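PDB 4PDC: CPXV018 protein from Cowpox virus, which is an orthopoxvirus MHC class I-like protein that binds the lymphocyte receptor NKG2D, probably as a secreted decoy that blunts killer-cell activation. Local coordinates for residues S19-D24 with N57-F62; S64-V69 with E122-K127; E76-F81 with N115-T120; N89-D94 with D133-L138. The protein carries 2 engineered substitutions. All blocks are in the same frame, centred on the assembly; numbering follows the deposited sequence.

Interaction 1: residues S19-D24 with N57-F62; sequences STVDVD and NVFSEF. Engineered in segment 19-24: Asp24 (natural residue Tyr).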
loop_
_atom_site.group_PDB
_atom_site.type_symbol
_atom_site.label_atom_id
_atom_site.label_comp_id
_atom_site.label_asym_id
_atom_site.label_seq_id
_atom_site.Cartn_x
_atom_site.Cartn_y
_atom_site.Cartn_z
ATOM N N SER E 19 7.175 3.250 23.778
ATOM C CA SER E 19 6.767 3.495 22.403
ATOM C C SER E 19 5.445 4.237 22.414
ATOM O O SER E 19 4.484 3.772 23.024
ATOM C CB SER E 19 6.635 2.184 21.633
ATOM O OG SER E 19 7.766 1.360 21.844
ATOM N N THR E 20 5.397 5.391 21.754
ATOM C CA THR E 20 4.174 6.180 21.710
ATOM C C THR E 20 3.956 6.806 20.337
ATOM O O THR E 20 4.908 7.106 19.618
ATOM C CB THR E 20 4.187 7.297 22.775
ATOM O OG1 THR E 20 5.173 8.276 22.436
ATOM C CG2 THR E 20 4.499 6.729 24.154
ATOM N N VAL E 21 2.691 6.981 19.974
ATOM C CA VAL E 21 2.335 7.747 18.786
ATOM C C VAL E 21 1.198 8.709 19.111
ATOM O O VAL E 21 0.256 8.343 19.811
ATOM C CB VAL E 21 1.909 6.846 17.617
ATOM C CG1 VAL E 21 1.795 7.667 16.342
ATOM C CG2 VAL E 21 2.897 5.701 17.427
ATOM N N ASP E 22 1.316 9.937 18.608
ATOM C CA ASP E 22 0.273 10.956 18.704
ATOM C C ASP E 22 -0.211 11.330 17.311
ATOM O O ASP E 22 0.598 11.588 16.418
ATOM C CB ASP E 22 0.783 12.215 19.411
ATOM C CG ASP E 22 1.267 11.944 20.819
ATOM O OD1 ASP E 22 0.641 11.123 21.519
ATOM O OD2 ASP E 22 2.279 12.555 21.222
ATOM N N VAL E 23 -1.526 11.356 17.128
ATOM C CA VAL E 23 -2.113 11.804 15.870
ATOM C C VAL E 23 -2.813 13.132 16.096
ATOM O O VAL E 23 -3.745 13.221 16.898
ATOM C CB VAL E 23 -3.110 10.791 15.307
ATOM C CG1 VAL E 23 -3.545 11.199 13.907
ATOM C CG2 VAL E 23 -2.497 9.396 15.285
ATOM N N ASP E 24 -2.358 14.158 15.386
ATOM C CA ASP E 24 -2.908 15.500 15.524
ATOM C C ASP E 24 -3.624 15.918 14.246
ATOM O O ASP E 24 -3.064 15.817 13.154
ATOM C CB ASP E 24 -1.804 16.514 15.850
ATOM C CG ASP E 24 -1.051 16.181 17.130
ATOM O OD1 ASP E 24 -1.622 15.502 18.006
ATOM O OD2 ASP E 24 0.116 16.610 17.263
ATOM N N ASN E 57 -2.673 -1.223 14.072
ATOM C CA ASN E 57 -1.825 -2.161 13.354
ATOM C C ASN E 57 -0.589 -1.491 12.762
ATOM O O ASN E 57 0.523 -1.992 12.913
ATOM C CB ASN E 57 -2.619 -2.849 12.241
ATOM C CG ASN E 57 -3.596 -3.879 12.774
ATOM O OD1 ASN E 57 -3.319 -4.559 13.763
ATOM N ND2 ASN E 57 -4.747 -4.001 12.120
ATOM N N VAL E 58 -0.785 -0.366 12.083
ATOM C CA VAL E 58 0.329 0.359 11.488
ATOM C C VAL E 58 1.323 0.814 12.552
ATOM O O VAL E 58 2.531 0.747 12.345
ATOM C CB VAL E 58 -0.159 1.585 10.689
ATOM C CG1 VAL E 58 1.019 2.438 10.226
ATOM C CG2 VAL E 58 -0.985 1.137 9.498
ATOM N N PHE E 59 0.814 1.289 13.683
ATOM C CA PHE E 59 1.685 1.801 14.735
ATOM C C PHE E 59 2.467 0.666 15.398
ATOM O O PHE E 59 3.679 0.775 15.590
ATOM C CB PHE E 59 0.876 2.580 15.781
ATOM C CG PHE E 59 0.246 3.847 15.252
ATOM C CD1 PHE E 59 0.510 4.298 13.963
ATOM C CD2 PHE E 59 -0.616 4.589 16.047
ATOM C CE1 PHE E 59 -0.074 5.460 13.479
ATOM C CE2 PHE E 59 -1.205 5.755 15.566
ATOM C CZ PHE E 59 -0.932 6.188 14.284
ATOM N N SER E 60 1.787 -0.422 15.741
ATOM C CA SER E 60 2.455 -1.560 16.374
ATOM C C SER E 60 3.560 -2.108 15.474
ATOM O O SER E 60 4.678 -2.363 15.929
ATOM C CB SER E 60 1.451 -2.666 16.704
ATOM O OG SER E 60 0.483 -2.212 17.631
ATOM N N GLU E 61 3.246 -2.267 14.191
ATOM C CA GLU E 61 4.213 -2.767 13.222
ATOM C C GLU E 61 5.381 -1.797 13.031
ATOM O O GLU E 61 6.517 -2.223 12.838
ATOM C CB GLU E 61 3.529 -3.035 11.879
ATOM C CG GLU E 61 2.502 -4.161 11.915
ATOM C CD GLU E 61 3.128 -5.539 12.047
ATOM O OE1 GLU E 61 4.371 -5.647 11.979
ATOM O OE2 GLU E 61 2.371 -6.520 12.218
ATOM N N PHE E 62 5.103 -0.496 13.084
ATOM C CA PHE E 62 6.152 0.518 12.960
ATOM C C PHE E 62 7.276 0.264 13.958
ATOM O O PHE E 62 8.457 0.345 13.616
ATOM C CB PHE E 62 5.580 1.926 13.171
ATOM C CG PHE E 62 6.622 3.017 13.150
ATOM C CD1 PHE E 62 6.947 3.659 11.969
ATOM C CD2 PHE E 62 7.270 3.403 14.316
ATOM C CE1 PHE E 62 7.909 4.664 11.949
ATOM C CE2 PHE E 62 8.223 4.407 14.302
ATOM C CZ PHE E 62 8.544 5.033 13.117
#
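The ring of Phe59 has Val21 on one face and Val23 at its edge. Val21 CG1 stands over the face, 3.8 Å from the centroid of the Phe59 ring and 16° off its normal, which meets the geometry of a CH-pi contact. The methyl is displaced slightly toward the rim, and its nearest ring atom is CE2 of Phe59, 3.6 Å from Val21 CG1. The other methyl, Val21 CG2, reaches back over the root of the ring and lies 3.9 Å from Phe59 CG. Near the ring plane, Val23 CG2 closes the far edge at 3.7 Å from Phe59 CZ. With chi1 at -66°, Phe59 CG sits anti to the carbonyl carbon, an orientation that sends the ring off the helix and down onto the strand. All three side chains are buried, and the contact between them is entirely apolar. Phe8 of strand 2-13 meets the same ring edge-to-face, while Tyr55, one turn earlier in the helix, lies with its ring nearly parallel to it. Helix 51-64 is thereby packed on strand 16-25, between its sheet neighbours 2-13 and 29-33, as the first helix of an MHC class I-like platform lies across its sheet.

Interaction 2: residues S64-V69 with E122-K127; sequences SLFRRV and EFRLKK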
loop_
_atom_site.group_PDB
_atom_site.type_symbol
_atom_site.label_atom_id
_atom_site.label_comp_id
_atom_site.label_asym_id
_atom_site.label_seq_id
_atom_site.Cartn_x
_atom_site.Cartn_y
_atom_site.Cartn_z
ATOM N N SER E 64 7.645 -2.685 15.905
ATOM C CA SER E 64 8.095 -4.073 15.950
ATOM C C SER E 64 8.982 -4.410 14.752
ATOM O O SER E 64 9.724 -5.387 14.786
ATOM C CB SER E 64 6.898 -5.027 16.011
ATOM O OG SER E 64 6.142 -4.985 14.817
ATOM N N LEU E 65 8.908 -3.595 13.703
ATOM C CA LEU E 65 9.763 -3.760 12.530
ATOM C C LEU E 65 11.112 -3.054 12.696
ATOM O O LEU E 65 12.037 -3.280 11.915
ATOM C CB LEU E 65 9.065 -3.222 11.279
ATOM C CG LEU E 65 7.881 -4.025 10.740
ATOM C CD1 LEU E 65 7.128 -3.210 9.697
ATOM C CD2 LEU E 65 8.350 -5.342 10.151
ATOM N N PHE E 66 11.222 -2.191 13.702
ATOM C CA PHE E 66 12.472 -1.477 13.941
ATOM C C PHE E 66 13.452 -2.392 14.660
ATOM O O PHE E 66 13.198 -2.829 15.781
ATOM C CB PHE E 66 12.233 -0.204 14.756
ATOM C CG PHE E 66 13.483 0.599 15.005
ATOM C CD1 PHE E 66 14.281 1.012 13.949
ATOM C CD2 PHE E 66 13.851 0.949 16.291
ATOM C CE1 PHE E 66 15.431 1.754 14.178
ATOM C CE2 PHE E 66 14.997 1.691 16.526
ATOM C CZ PHE E 66 15.786 2.090 15.471
ATOM N N ARG E 67 14.573 -2.678 14.008
ATOM C CA ARG E 67 15.549 -3.618 14.544
ATOM C C ARG E 67 16.575 -2.906 15.419
ATOM O O ARG E 67 17.758 -2.844 15.088
ATOM C CB ARG E 67 16.236 -4.365 13.401
ATOM C CG ARG E 67 15.247 -4.998 12.435
ATOM C CD ARG E 67 15.825 -6.210 11.731
ATOM N NE ARG E 67 16.826 -5.866 10.727
ATOM C CZ ARG E 67 16.568 -5.695 9.433
ATOM N NH1 ARG E 67 15.333 -5.828 8.962
ATOM N NH2 ARG E 67 17.552 -5.389 8.602
ATOM N N ARG E 68 16.099 -2.371 16.538
ATOM C CA ARG E 68 16.943 -1.668 17.494
ATOM C C ARG E 68 18.057 -2.576 18.012
ATOM O O ARG E 68 17.799 -3.713 18.397
ATOM C CB ARG E 68 16.089 -1.158 18.661
ATOM C CG ARG E 68 16.863 -0.432 19.749
ATOM C CD ARG E 68 15.934 0.137 20.817
ATOM N NE ARG E 68 15.673 -0.811 21.899
ATOM C CZ ARG E 68 14.667 -1.682 21.923
ATOM N NH1 ARG E 68 13.799 -1.746 20.920
ATOM N NH2 ARG E 68 14.524 -2.496 22.960
ATOM N N VAL E 69 19.293 -2.082 18.010
ATOM C CA VAL E 69 20.407 -2.844 18.566
ATOM C C VAL E 69 20.637 -2.401 20.006
ATOM O O VAL E 69 20.545 -1.210 20.310
ATOM C CB VAL E 69 21.712 -2.671 17.748
ATOM C CG1 VAL E 69 21.513 -3.168 16.327
ATOM C CG2 VAL E 69 22.184 -1.224 17.742
ATOM N N GLU E 122 10.376 6.090 7.515
ATOM C CA GLU E 122 9.397 6.333 6.457
ATOM C C GLU E 122 8.940 5.007 5.856
ATOM O O GLU E 122 7.750 4.771 5.663
ATOM C CB GLU E 122 9.981 7.240 5.368
ATOM C CG GLU E 122 8.977 7.627 4.288
ATOM C CD GLU E 122 9.559 8.558 3.237
ATOM O OE1 GLU E 122 10.748 8.923 3.349
ATOM O OE2 GLU E 122 8.823 8.924 2.296
ATOM N N PHE E 123 9.912 4.145 5.576
ATOM C CA PHE E 123 9.666 2.798 5.079
ATOM C C PHE E 123 8.685 2.039 5.973
ATOM O O PHE E 123 7.694 1.487 5.493
ATOM C CB PHE E 123 11.007 2.057 4.978
ATOM C CG PHE E 123 10.895 0.596 4.648
ATOM C CD1 PHE E 123 10.911 0.167 3.331
ATOM C CD2 PHE E 123 10.823 -0.352 5.655
ATOM C CE1 PHE E 123 10.830 -1.176 3.024
ATOM C CE2 PHE E 123 10.737 -1.698 5.356
ATOM C CZ PHE E 123 10.745 -2.111 4.038
ATOM N N ARG E 124 8.947 2.036 7.277
ATOM C CA ARG E 124 8.146 1.259 8.213
ATOM C C ARG E 124 6.739 1.844 8.380
ATOM O O ARG E 124 5.798 1.125 8.709
ATOM C CB ARG E 124 8.868 1.166 9.563
ATOM C CG ARG E 124 9.966 0.105 9.592
ATOM C CD ARG E 124 11.085 0.454 10.562
ATOM N NE ARG E 124 10.542 1.015 11.786
ATOM C CZ ARG E 124 10.921 2.161 12.340
ATOM N NH1 ARG E 124 11.895 2.902 11.824
ATOM N NH2 ARG E 124 10.329 2.551 13.452
ATOM N N LEU E 125 6.591 3.142 8.130
ATOM C CA LEU E 125 5.280 3.784 8.176
ATOM C C LEU E 125 4.472 3.526 6.906
ATOM O O LEU E 125 3.267 3.266 6.968
ATOM C CB LEU E 125 5.425 5.294 8.387
ATOM C CG LEU E 125 4.141 6.117 8.203
ATOM C CD1 LEU E 125 3.056 5.662 9.162
ATOM C CD2 LEU E 125 4.421 7.600 8.377
ATOM N N LYS E 126 5.132 3.596 5.756
ATOM C CA LYS E 126 4.415 3.638 4.483
ATOM C C LYS E 126 4.124 2.268 3.881
ATOM O O LYS E 126 3.656 2.172 2.748
ATOM C CB LYS E 126 5.198 4.484 3.481
ATOM C CG LYS E 126 5.168 5.969 3.818
ATOM C CD LYS E 126 5.752 6.814 2.704
ATOM C CE LYS E 126 5.502 8.296 2.945
ATOM N NZ LYS E 126 5.942 9.109 1.783
ATOM N N LYS E 127 4.384 1.209 4.639
ATOM C CA LYS E 127 4.125 -0.137 4.152
ATOM C C LYS E 127 2.674 -0.266 3.687
ATOM O O LYS E 127 2.414 -0.733 2.579
ATOM C CB LYS E 127 4.433 -1.162 5.238
ATOM C CG LYS E 127 4.418 -2.604 4.760
ATOM C CD LYS E 127 4.987 -3.523 5.828
ATOM C CE LYS E 127 4.987 -4.976 5.390
ATOM N NZ LYS E 127 5.691 -5.835 6.389
#
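Leu65 and Arg124 bring the two backbones closest, their CA atoms 6.8 Å apart. Segment 64-69 starts at the last residue of helix 51-64 and from Leu65 runs without regular structure, with Arg67 at the centre of an inverse gamma turn closed by a weak bond from Arg68 N to Phe66 O (3.0 Å). Segment 122-127 lies near the C-terminal end of helix 113-126, which is kinked at Glu122 and Phe123. Arg124 does most of the bridging: its CG lies 3.8 Å from Leu65 CB, and a bend at chi3 (41°) turns the guanidinium over the loop. There Phe66 CB rests 3.4 Å above the guanidinium plane, toward the rim of one face. The Phe66 ring is tilted 35° to that plane, its CD1 3.7 Å from Arg124 NH1. The polar end is held by hydrogen bonds from NE to Phe62 O and between NH1 and Thr120 OG1, and Phe62 adds a cation-pi contact. Lys127 CD brushes Leu65 CD1 at 4.4 Å. Another protein chain contacts Arg67 and Phe123, consistent with a receptor-facing surface. Through Phe62 and the loop after it, Arg124 joins the two helices lying on the sheet of this MHC class I-like platform.

Interaction 3: residues E76-F81 with N115-T120; sequences EDLTYF and NMWLTT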
loop_
_atom_site.group_PDB
_atom_site.type_symbol
_atom_site.label_atom_id
_atom_site.label_comp_id
_atom_site.label_asym_id
_atom_site.label_seq_id
_atom_site.Cartn_x
_atom_site.Cartn_y
_atom_site.Cartn_z
ATOM N N GLU E 76 18.599 6.902 24.765
ATOM C CA GLU E 76 18.352 7.200 23.359
ATOM C C GLU E 76 16.881 7.521 23.152
ATOM O O GLU E 76 16.011 6.706 23.463
ATOM C CB GLU E 76 18.756 6.028 22.457
ATOM C CG GLU E 76 20.246 5.895 22.233
ATOM C CD GLU E 76 20.582 5.077 20.998
ATOM O OE1 GLU E 76 20.004 3.979 20.826
ATOM O OE2 GLU E 76 21.426 5.538 20.196
ATOM N N ASP E 77 16.618 8.717 22.635
ATOM C CA ASP E 77 15.271 9.144 22.293
ATOM C C ASP E 77 15.178 9.370 20.792
ATOM O O ASP E 77 15.887 10.203 20.235
ATOM C CB ASP E 77 14.894 10.419 23.047
ATOM C CG ASP E 77 13.445 10.801 22.849
ATOM O OD1 ASP E 77 12.569 10.119 23.420
ATOM O OD2 ASP E 77 13.178 11.782 22.124
ATOM N N LEU E 78 14.298 8.613 20.148
ATOM C CA LEU E 78 14.127 8.687 18.705
ATOM C C LEU E 78 12.733 9.189 18.379
ATOM O O LEU E 78 11.749 8.676 18.908
ATOM C CB LEU E 78 14.363 7.316 18.071
ATOM C CG LEU E 78 15.784 6.772 18.209
ATOM C CD1 LEU E 78 15.810 5.289 17.918
ATOM C CD2 LEU E 78 16.717 7.516 17.263
ATOM N N THR E 79 12.651 10.200 17.519
ATOM C CA THR E 79 11.361 10.718 17.081
ATOM C C THR E 79 11.272 10.730 15.566
ATOM O O THR E 79 12.236 11.062 14.878
ATOM C CB THR E 79 11.105 12.142 17.603
ATOM O OG1 THR E 79 11.201 12.159 19.033
ATOM C CG2 THR E 79 9.726 12.635 17.191
ATOM N N TYR E 80 10.100 10.356 15.064
ATOM C CA TYR E 80 9.783 10.478 13.651
ATOM C C TYR E 80 8.462 11.207 13.504
ATOM O O TYR E 80 7.436 10.754 14.009
ATOM C CB TYR E 80 9.713 9.109 12.983
ATOM C CG TYR E 80 9.287 9.153 11.532
ATOM C CD1 TYR E 80 10.007 9.887 10.596
ATOM C CD2 TYR E 80 8.181 8.440 11.092
ATOM C CE1 TYR E 80 9.627 9.919 9.262
ATOM C CE2 TYR E 80 7.796 8.465 9.769
ATOM C CZ TYR E 80 8.519 9.205 8.857
ATOM O OH TYR E 80 8.128 9.225 7.535
ATOM N N PHE E 81 8.503 12.341 12.816
ATOM C CA PHE E 81 7.329 13.179 12.622
ATOM C C PHE E 81 6.936 13.113 11.160
ATOM O O PHE E 81 7.775 13.319 10.294
ATOM C CB PHE E 81 7.628 14.616 13.051
ATOM C CG PHE E 81 6.513 15.581 12.780
ATOM C CD1 PHE E 81 5.430 15.667 13.637
ATOM C CD2 PHE E 81 6.560 16.425 11.682
ATOM C CE1 PHE E 81 4.406 16.566 13.395
ATOM C CE2 PHE E 81 5.540 17.326 11.434
ATOM C CZ PHE E 81 4.463 17.397 12.291
ATOM N N ASN E 115 21.131 5.878 12.767
ATOM C CA ASN E 115 21.135 5.693 11.319
ATOM C C ASN E 115 19.996 4.807 10.829
ATOM O O ASN E 115 19.355 5.115 9.825
ATOM C CB ASN E 115 22.474 5.109 10.867
ATOM C CG ASN E 115 23.570 6.159 10.792
ATOM O OD1 ASN E 115 23.316 7.317 10.455
ATOM N ND2 ASN E 115 24.796 5.756 11.105
ATOM N N MET E 116 19.747 3.706 11.527
ATOM C CA MET E 116 18.681 2.795 11.132
ATOM C C MET E 116 17.324 3.489 11.220
ATOM O O MET E 116 16.457 3.305 10.363
ATOM C CB MET E 116 18.691 1.548 12.013
ATOM C CG MET E 116 17.719 0.477 11.555
ATOM S SD MET E 116 17.641 -0.932 12.678
ATOM C CE MET E 116 19.351 -1.478 12.660
ATOM N N TRP E 117 17.147 4.281 12.269
ATOM C CA TRP E 117 15.917 5.037 12.466
ATOM C C TRP E 117 15.682 5.984 11.293
ATOM O O TRP E 117 14.563 6.116 10.799
ATOM C CB TRP E 117 15.994 5.813 13.781
ATOM C CG TRP E 117 14.756 6.583 14.132
ATOM C CD1 TRP E 117 14.530 7.911 13.917
ATOM C CD2 TRP E 117 13.578 6.075 14.773
ATOM N NE1 TRP E 117 13.286 8.264 14.386
ATOM C CE2 TRP E 117 12.680 7.155 14.913
ATOM C CE3 TRP E 117 13.198 4.815 15.242
ATOM C CZ2 TRP E 117 11.429 7.012 15.507
ATOM C CZ3 TRP E 117 11.953 4.675 15.830
ATOM C CH2 TRP E 117 11.084 5.767 15.957
ATOM N N LEU E 118 16.757 6.623 10.847
ATOM C CA LEU E 118 16.703 7.582 9.750
ATOM C C LEU E 118 16.366 6.915 8.426
ATOM O O LEU E 118 15.587 7.449 7.634
ATOM C CB LEU E 118 18.044 8.321 9.627
ATOM C CG LEU E 118 18.200 9.301 8.455
ATOM C CD1 LEU E 118 17.239 10.476 8.579
ATOM C CD2 LEU E 118 19.635 9.800 8.359
ATOM N N THR E 119 16.957 5.751 8.180
ATOM C CA THR E 119 16.805 5.104 6.887
ATOM C C THR E 119 15.605 4.162 6.801
ATOM O O THR E 119 15.324 3.647 5.720
ATOM C CB THR E 119 18.063 4.301 6.511
ATOM O OG1 THR E 119 18.273 3.246 7.459
ATOM C CG2 THR E 119 19.281 5.207 6.485
ATOM N N THR E 120 14.897 3.937 7.911
ATOM C CA THR E 120 13.797 2.960 7.909
ATOM C C THR E 120 12.449 3.468 8.412
ATOM O O THR E 120 11.440 2.782 8.252
ATOM C CB THR E 120 14.135 1.721 8.770
ATOM O OG1 THR E 120 14.162 2.084 10.158
ATOM C CG2 THR E 120 15.463 1.117 8.355
#
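Trp117 extends from helix 115-120 toward strand 76-81, and its CB already touches the strand side chains, 3.9 Å from Leu78 CD2. CG comes next, anti to the backbone N (chi1 -177°), which carries the indole off the helix toward the strand; it lies 3.8 Å from Leu78 CD2. Beyond it the indole spreads flat over Leu78, whose CB sits above the centre of the six-membered ring, 3.7 Å from its centroid, in a CH-pi contact. The second methyl, Leu78 CD1, covers the outer atom CE3 of Trp117 at 3.8 Å. The axes of the two short segments run almost parallel, 9.6 Å apart at closest approach. This is the second-domain helix lying on its sheet in an MHC class I-like platform, and the buried indole fills the layer between them.

Along the other margin of the ring, NE1 of Trp117 donates to Thr79 O at 3.0 Å with an N-H...O angle of 162°. The oxygen lies close to the indole plane, yet the donor stands 82° out of the carbonyl plane, meeting the C=O from above and not on a lone pair. At the end of that margin, CZ2 lies 3.7 Å from Tyr80 CB, with Tyr80 N at the ring edge. Tyr80 then leads away, its hydroxyl bonding to Gln95 of strand 90-99. Phe66, from the loop after helix 51-64, meets the Trp117 ring edge-to-face.

Interaction 4: residues N89-D94 with D133-L138; sequences NKSTFD and DCIMHL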
loop_
_atom_site.group_PDB
_atom_site.type_symbol
_atom_site.label_atom_id
_atom_site.label_comp_id
_atom_site.label_asym_id
_atom_site.label_seq_id
_atom_site.Cartn_x
_atom_site.Cartn_y
_atom_site.Cartn_z
ATOM N N ASN E 89 -6.745 22.200 -2.312
ATOM C CA ASN E 89 -6.766 20.962 -3.089
ATOM C C ASN E 89 -5.378 20.456 -3.476
ATOM O O ASN E 89 -5.246 19.621 -4.368
ATOM C CB ASN E 89 -7.608 21.146 -4.353
ATOM C CG ASN E 89 -9.035 21.554 -4.045
ATOM O OD1 ASN E 89 -9.493 22.615 -4.468
ATOM N ND2 ASN E 89 -9.744 20.713 -3.299
ATOM N N LYS E 90 -4.349 20.960 -2.801
ATOM C CA LYS E 90 -2.977 20.533 -3.053
ATOM C C LYS E 90 -2.423 19.735 -1.875
ATOM O O LYS E 90 -2.555 20.134 -0.714
ATOM C CB LYS E 90 -2.088 21.741 -3.342
ATOM C CG LYS E 90 -2.334 22.351 -4.713
ATOM C CD LYS E 90 -1.584 23.662 -4.893
ATOM C CE LYS E 90 -1.772 24.213 -6.298
ATOM N NZ LYS E 90 -3.212 24.325 -6.665
ATOM N N SER E 91 -1.813 18.599 -2.198
ATOM C CA SER E 91 -1.243 17.702 -1.203
ATOM C C SER E 91 0.244 17.977 -1.035
ATOM O O SER E 91 0.998 17.898 -2.001
ATOM C CB SER E 91 -1.456 16.244 -1.614
ATOM O OG SER E 91 -2.826 15.959 -1.829
ATOM N N THR E 92 0.656 18.308 0.186
ATOM C CA THR E 92 2.067 18.501 0.497
ATOM C C THR E 92 2.420 17.727 1.762
ATOM O O THR E 92 1.551 17.424 2.584
ATOM C CB THR E 92 2.423 19.991 0.674
ATOM O OG1 THR E 92 1.598 20.571 1.686
ATOM C CG2 THR E 92 2.225 20.748 -0.631
ATOM N N PHE E 93 3.699 17.403 1.902
ATOM C CA PHE E 93 4.154 16.509 2.954
ATOM C C PHE E 93 5.405 17.041 3.625
ATOM O O PHE E 93 6.184 17.786 3.029
ATOM C CB PHE E 93 4.421 15.116 2.384
ATOM C CG PHE E 93 3.249 14.527 1.662
ATOM C CD1 PHE E 93 2.296 13.792 2.346
ATOM C CD2 PHE E 93 3.091 14.721 0.300
ATOM C CE1 PHE E 93 1.213 13.253 1.683
ATOM C CE2 PHE E 93 2.010 14.184 -0.370
ATOM C CZ PHE E 93 1.069 13.450 0.323
ATOM N N ASP E 94 5.584 16.638 4.875
ATOM C CA ASP E 94 6.707 17.075 5.681
ATOM C C ASP E 94 7.076 15.950 6.634
ATOM O O ASP E 94 6.196 15.288 7.183
ATOM C CB ASP E 94 6.351 18.352 6.449
ATOM C CG ASP E 94 7.529 18.926 7.208
ATOM O OD1 ASP E 94 8.677 18.666 6.796
ATOM O OD2 ASP E 94 7.307 19.641 8.211
ATOM N N ASP E 133 -2.776 8.008 1.001
ATOM C CA ASP E 133 -3.619 7.508 2.082
ATOM C C ASP E 133 -3.789 8.557 3.181
ATOM O O ASP E 133 -4.894 8.780 3.670
ATOM C CB ASP E 133 -3.034 6.225 2.687
ATOM C CG ASP E 133 -2.933 5.092 1.682
ATOM O OD1 ASP E 133 -3.756 5.046 0.742
ATOM O OD2 ASP E 133 -2.028 4.239 1.841
ATOM N N CYS E 134 -2.688 9.197 3.563
ATOM C CA CYS E 134 -2.715 10.195 4.626
ATOM C C CYS E 134 -3.648 11.347 4.268
ATOM O O CYS E 134 -4.390 11.841 5.116
ATOM C CB CYS E 134 -1.303 10.719 4.902
ATOM S SG CYS E 134 -1.209 11.988 6.190
ATOM N N ILE E 135 -3.619 11.761 3.005
ATOM C CA ILE E 135 -4.475 12.845 2.535
ATOM C C ILE E 135 -5.942 12.419 2.553
ATOM O O ILE E 135 -6.820 13.195 2.930
ATOM C CB ILE E 135 -4.087 13.289 1.102
ATOM C CG1 ILE E 135 -2.668 13.874 1.081
ATOM C CG2 ILE E 135 -5.099 14.296 0.543
ATOM C CD1 ILE E 135 -2.525 15.218 1.773
ATOM N N MET E 136 -6.211 11.188 2.133
ATOM C CA MET E 136 -7.583 10.699 2.096
ATOM C C MET E 136 -8.117 10.483 3.512
ATOM O O MET E 136 -9.294 10.746 3.781
ATOM C CB MET E 136 -7.670 9.412 1.274
ATOM C CG MET E 136 -7.375 9.631 -0.204
ATOM S SD MET E 136 -8.580 10.705 -1.005
ATOM C CE MET E 136 -9.955 9.573 -1.183
ATOM N N HIS E 137 -7.261 10.015 4.417
ATOM C CA HIS E 137 -7.639 9.918 5.826
ATOM C C HIS E 137 -7.916 11.305 6.393
ATOM O O HIS E 137 -8.895 11.510 7.113
ATOM C CB HIS E 137 -6.549 9.234 6.654
ATOM C CG HIS E 137 -6.460 7.756 6.441
ATOM N ND1 HIS E 137 -6.042 6.889 7.429
ATOM C CD2 HIS E 137 -6.728 6.990 5.357
ATOM C CE1 HIS E 137 -6.058 5.654 6.962
ATOM N NE2 HIS E 137 -6.471 5.688 5.707
ATOM N N LEU E 138 -7.042 12.252 6.067
ATOM C CA LEU E 138 -7.182 13.631 6.524
ATOM C C LEU E 138 -8.542 14.204 6.130
ATOM O O LEU E 138 -9.256 14.755 6.960
ATOM C CB LEU E 138 -6.051 14.494 5.957
ATOM C CG LEU E 138 -6.188 16.013 6.087
ATOM C CD1 LEU E 138 -6.388 16.434 7.538
ATOM C CD2 LEU E 138 -4.968 16.705 5.495
#
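Three first torsions of one kind bring Ser91, Phe93 and Ile135 together. In Ile135, chi1 of -64° sets CG1 anti to the carbonyl carbon and pushes that branch from the helix toward the strand. Ser91 (chi1 -56°) places OG toward the isoleucine, while Phe93 (chi1 -55°) swings its ring back, its far end closing on the same branch. Ile135 CG1 is the common meeting point: it lies 3.6 Å from Ser91 OG and 3.8 Å from Phe93 CZ. The hydroxyl also touches the other branch, with Ser91 OG 3.7 Å from Ile135 CG2, and the end methyl CD1 of Ile135 packs at 3.7 Å against Ser91 CB. The serine oxygen thus rests against hydrocarbon.

Ser91 and Phe93 lie two residues apart on the strand, with Thr92 between them pointing away. One residue before Ile135, Cys134 forms a disulfide with Cys84 of the adjacent strand 75-87. A sheet strand tied to a helix by such a bond recalls the alpha2 domain of MHC class I; beside this covalent tie, Ile135 packs against the next strand, 90-99. Phe93 also lies against Tyr82 and Cys84, whereas Ile135 packs on Tyr86. Ser91 and Phe93 are exposed, Ile135 buried. On the side of the helix turned away from Ile135, Asp133 hydrogen-bonds to an aromatic side chain of another protein chain and forms a salt bridge with a basic one of a second such chain.

Interactions 1, 2 and 3 form one continuous set of contacts; interaction 4 touches none of them, although its nearest atoms come within about 4 Å of interaction 3. Phe62, in segment 57-62 of interaction 1, is the hub: besides its carbonyl bond to Arg124 of interaction 2, its CD1 packs 3.9 Å from Leu125 N, and its CE2 lies 3.6 Å from Trp117 CH2 of interaction 3. Interactions 2 and 3 share helix 113-126, have centres about 9 Å apart, and also meet where Arg124 NH2 comes 3.6 Å from Trp117 CZ3. The centres of interactions 3 and 4 are about 22 Å apart, although both reach the same sheet through neighbouring strands. Interactions 2, 3 and 4 each include residues that touch another protein chain.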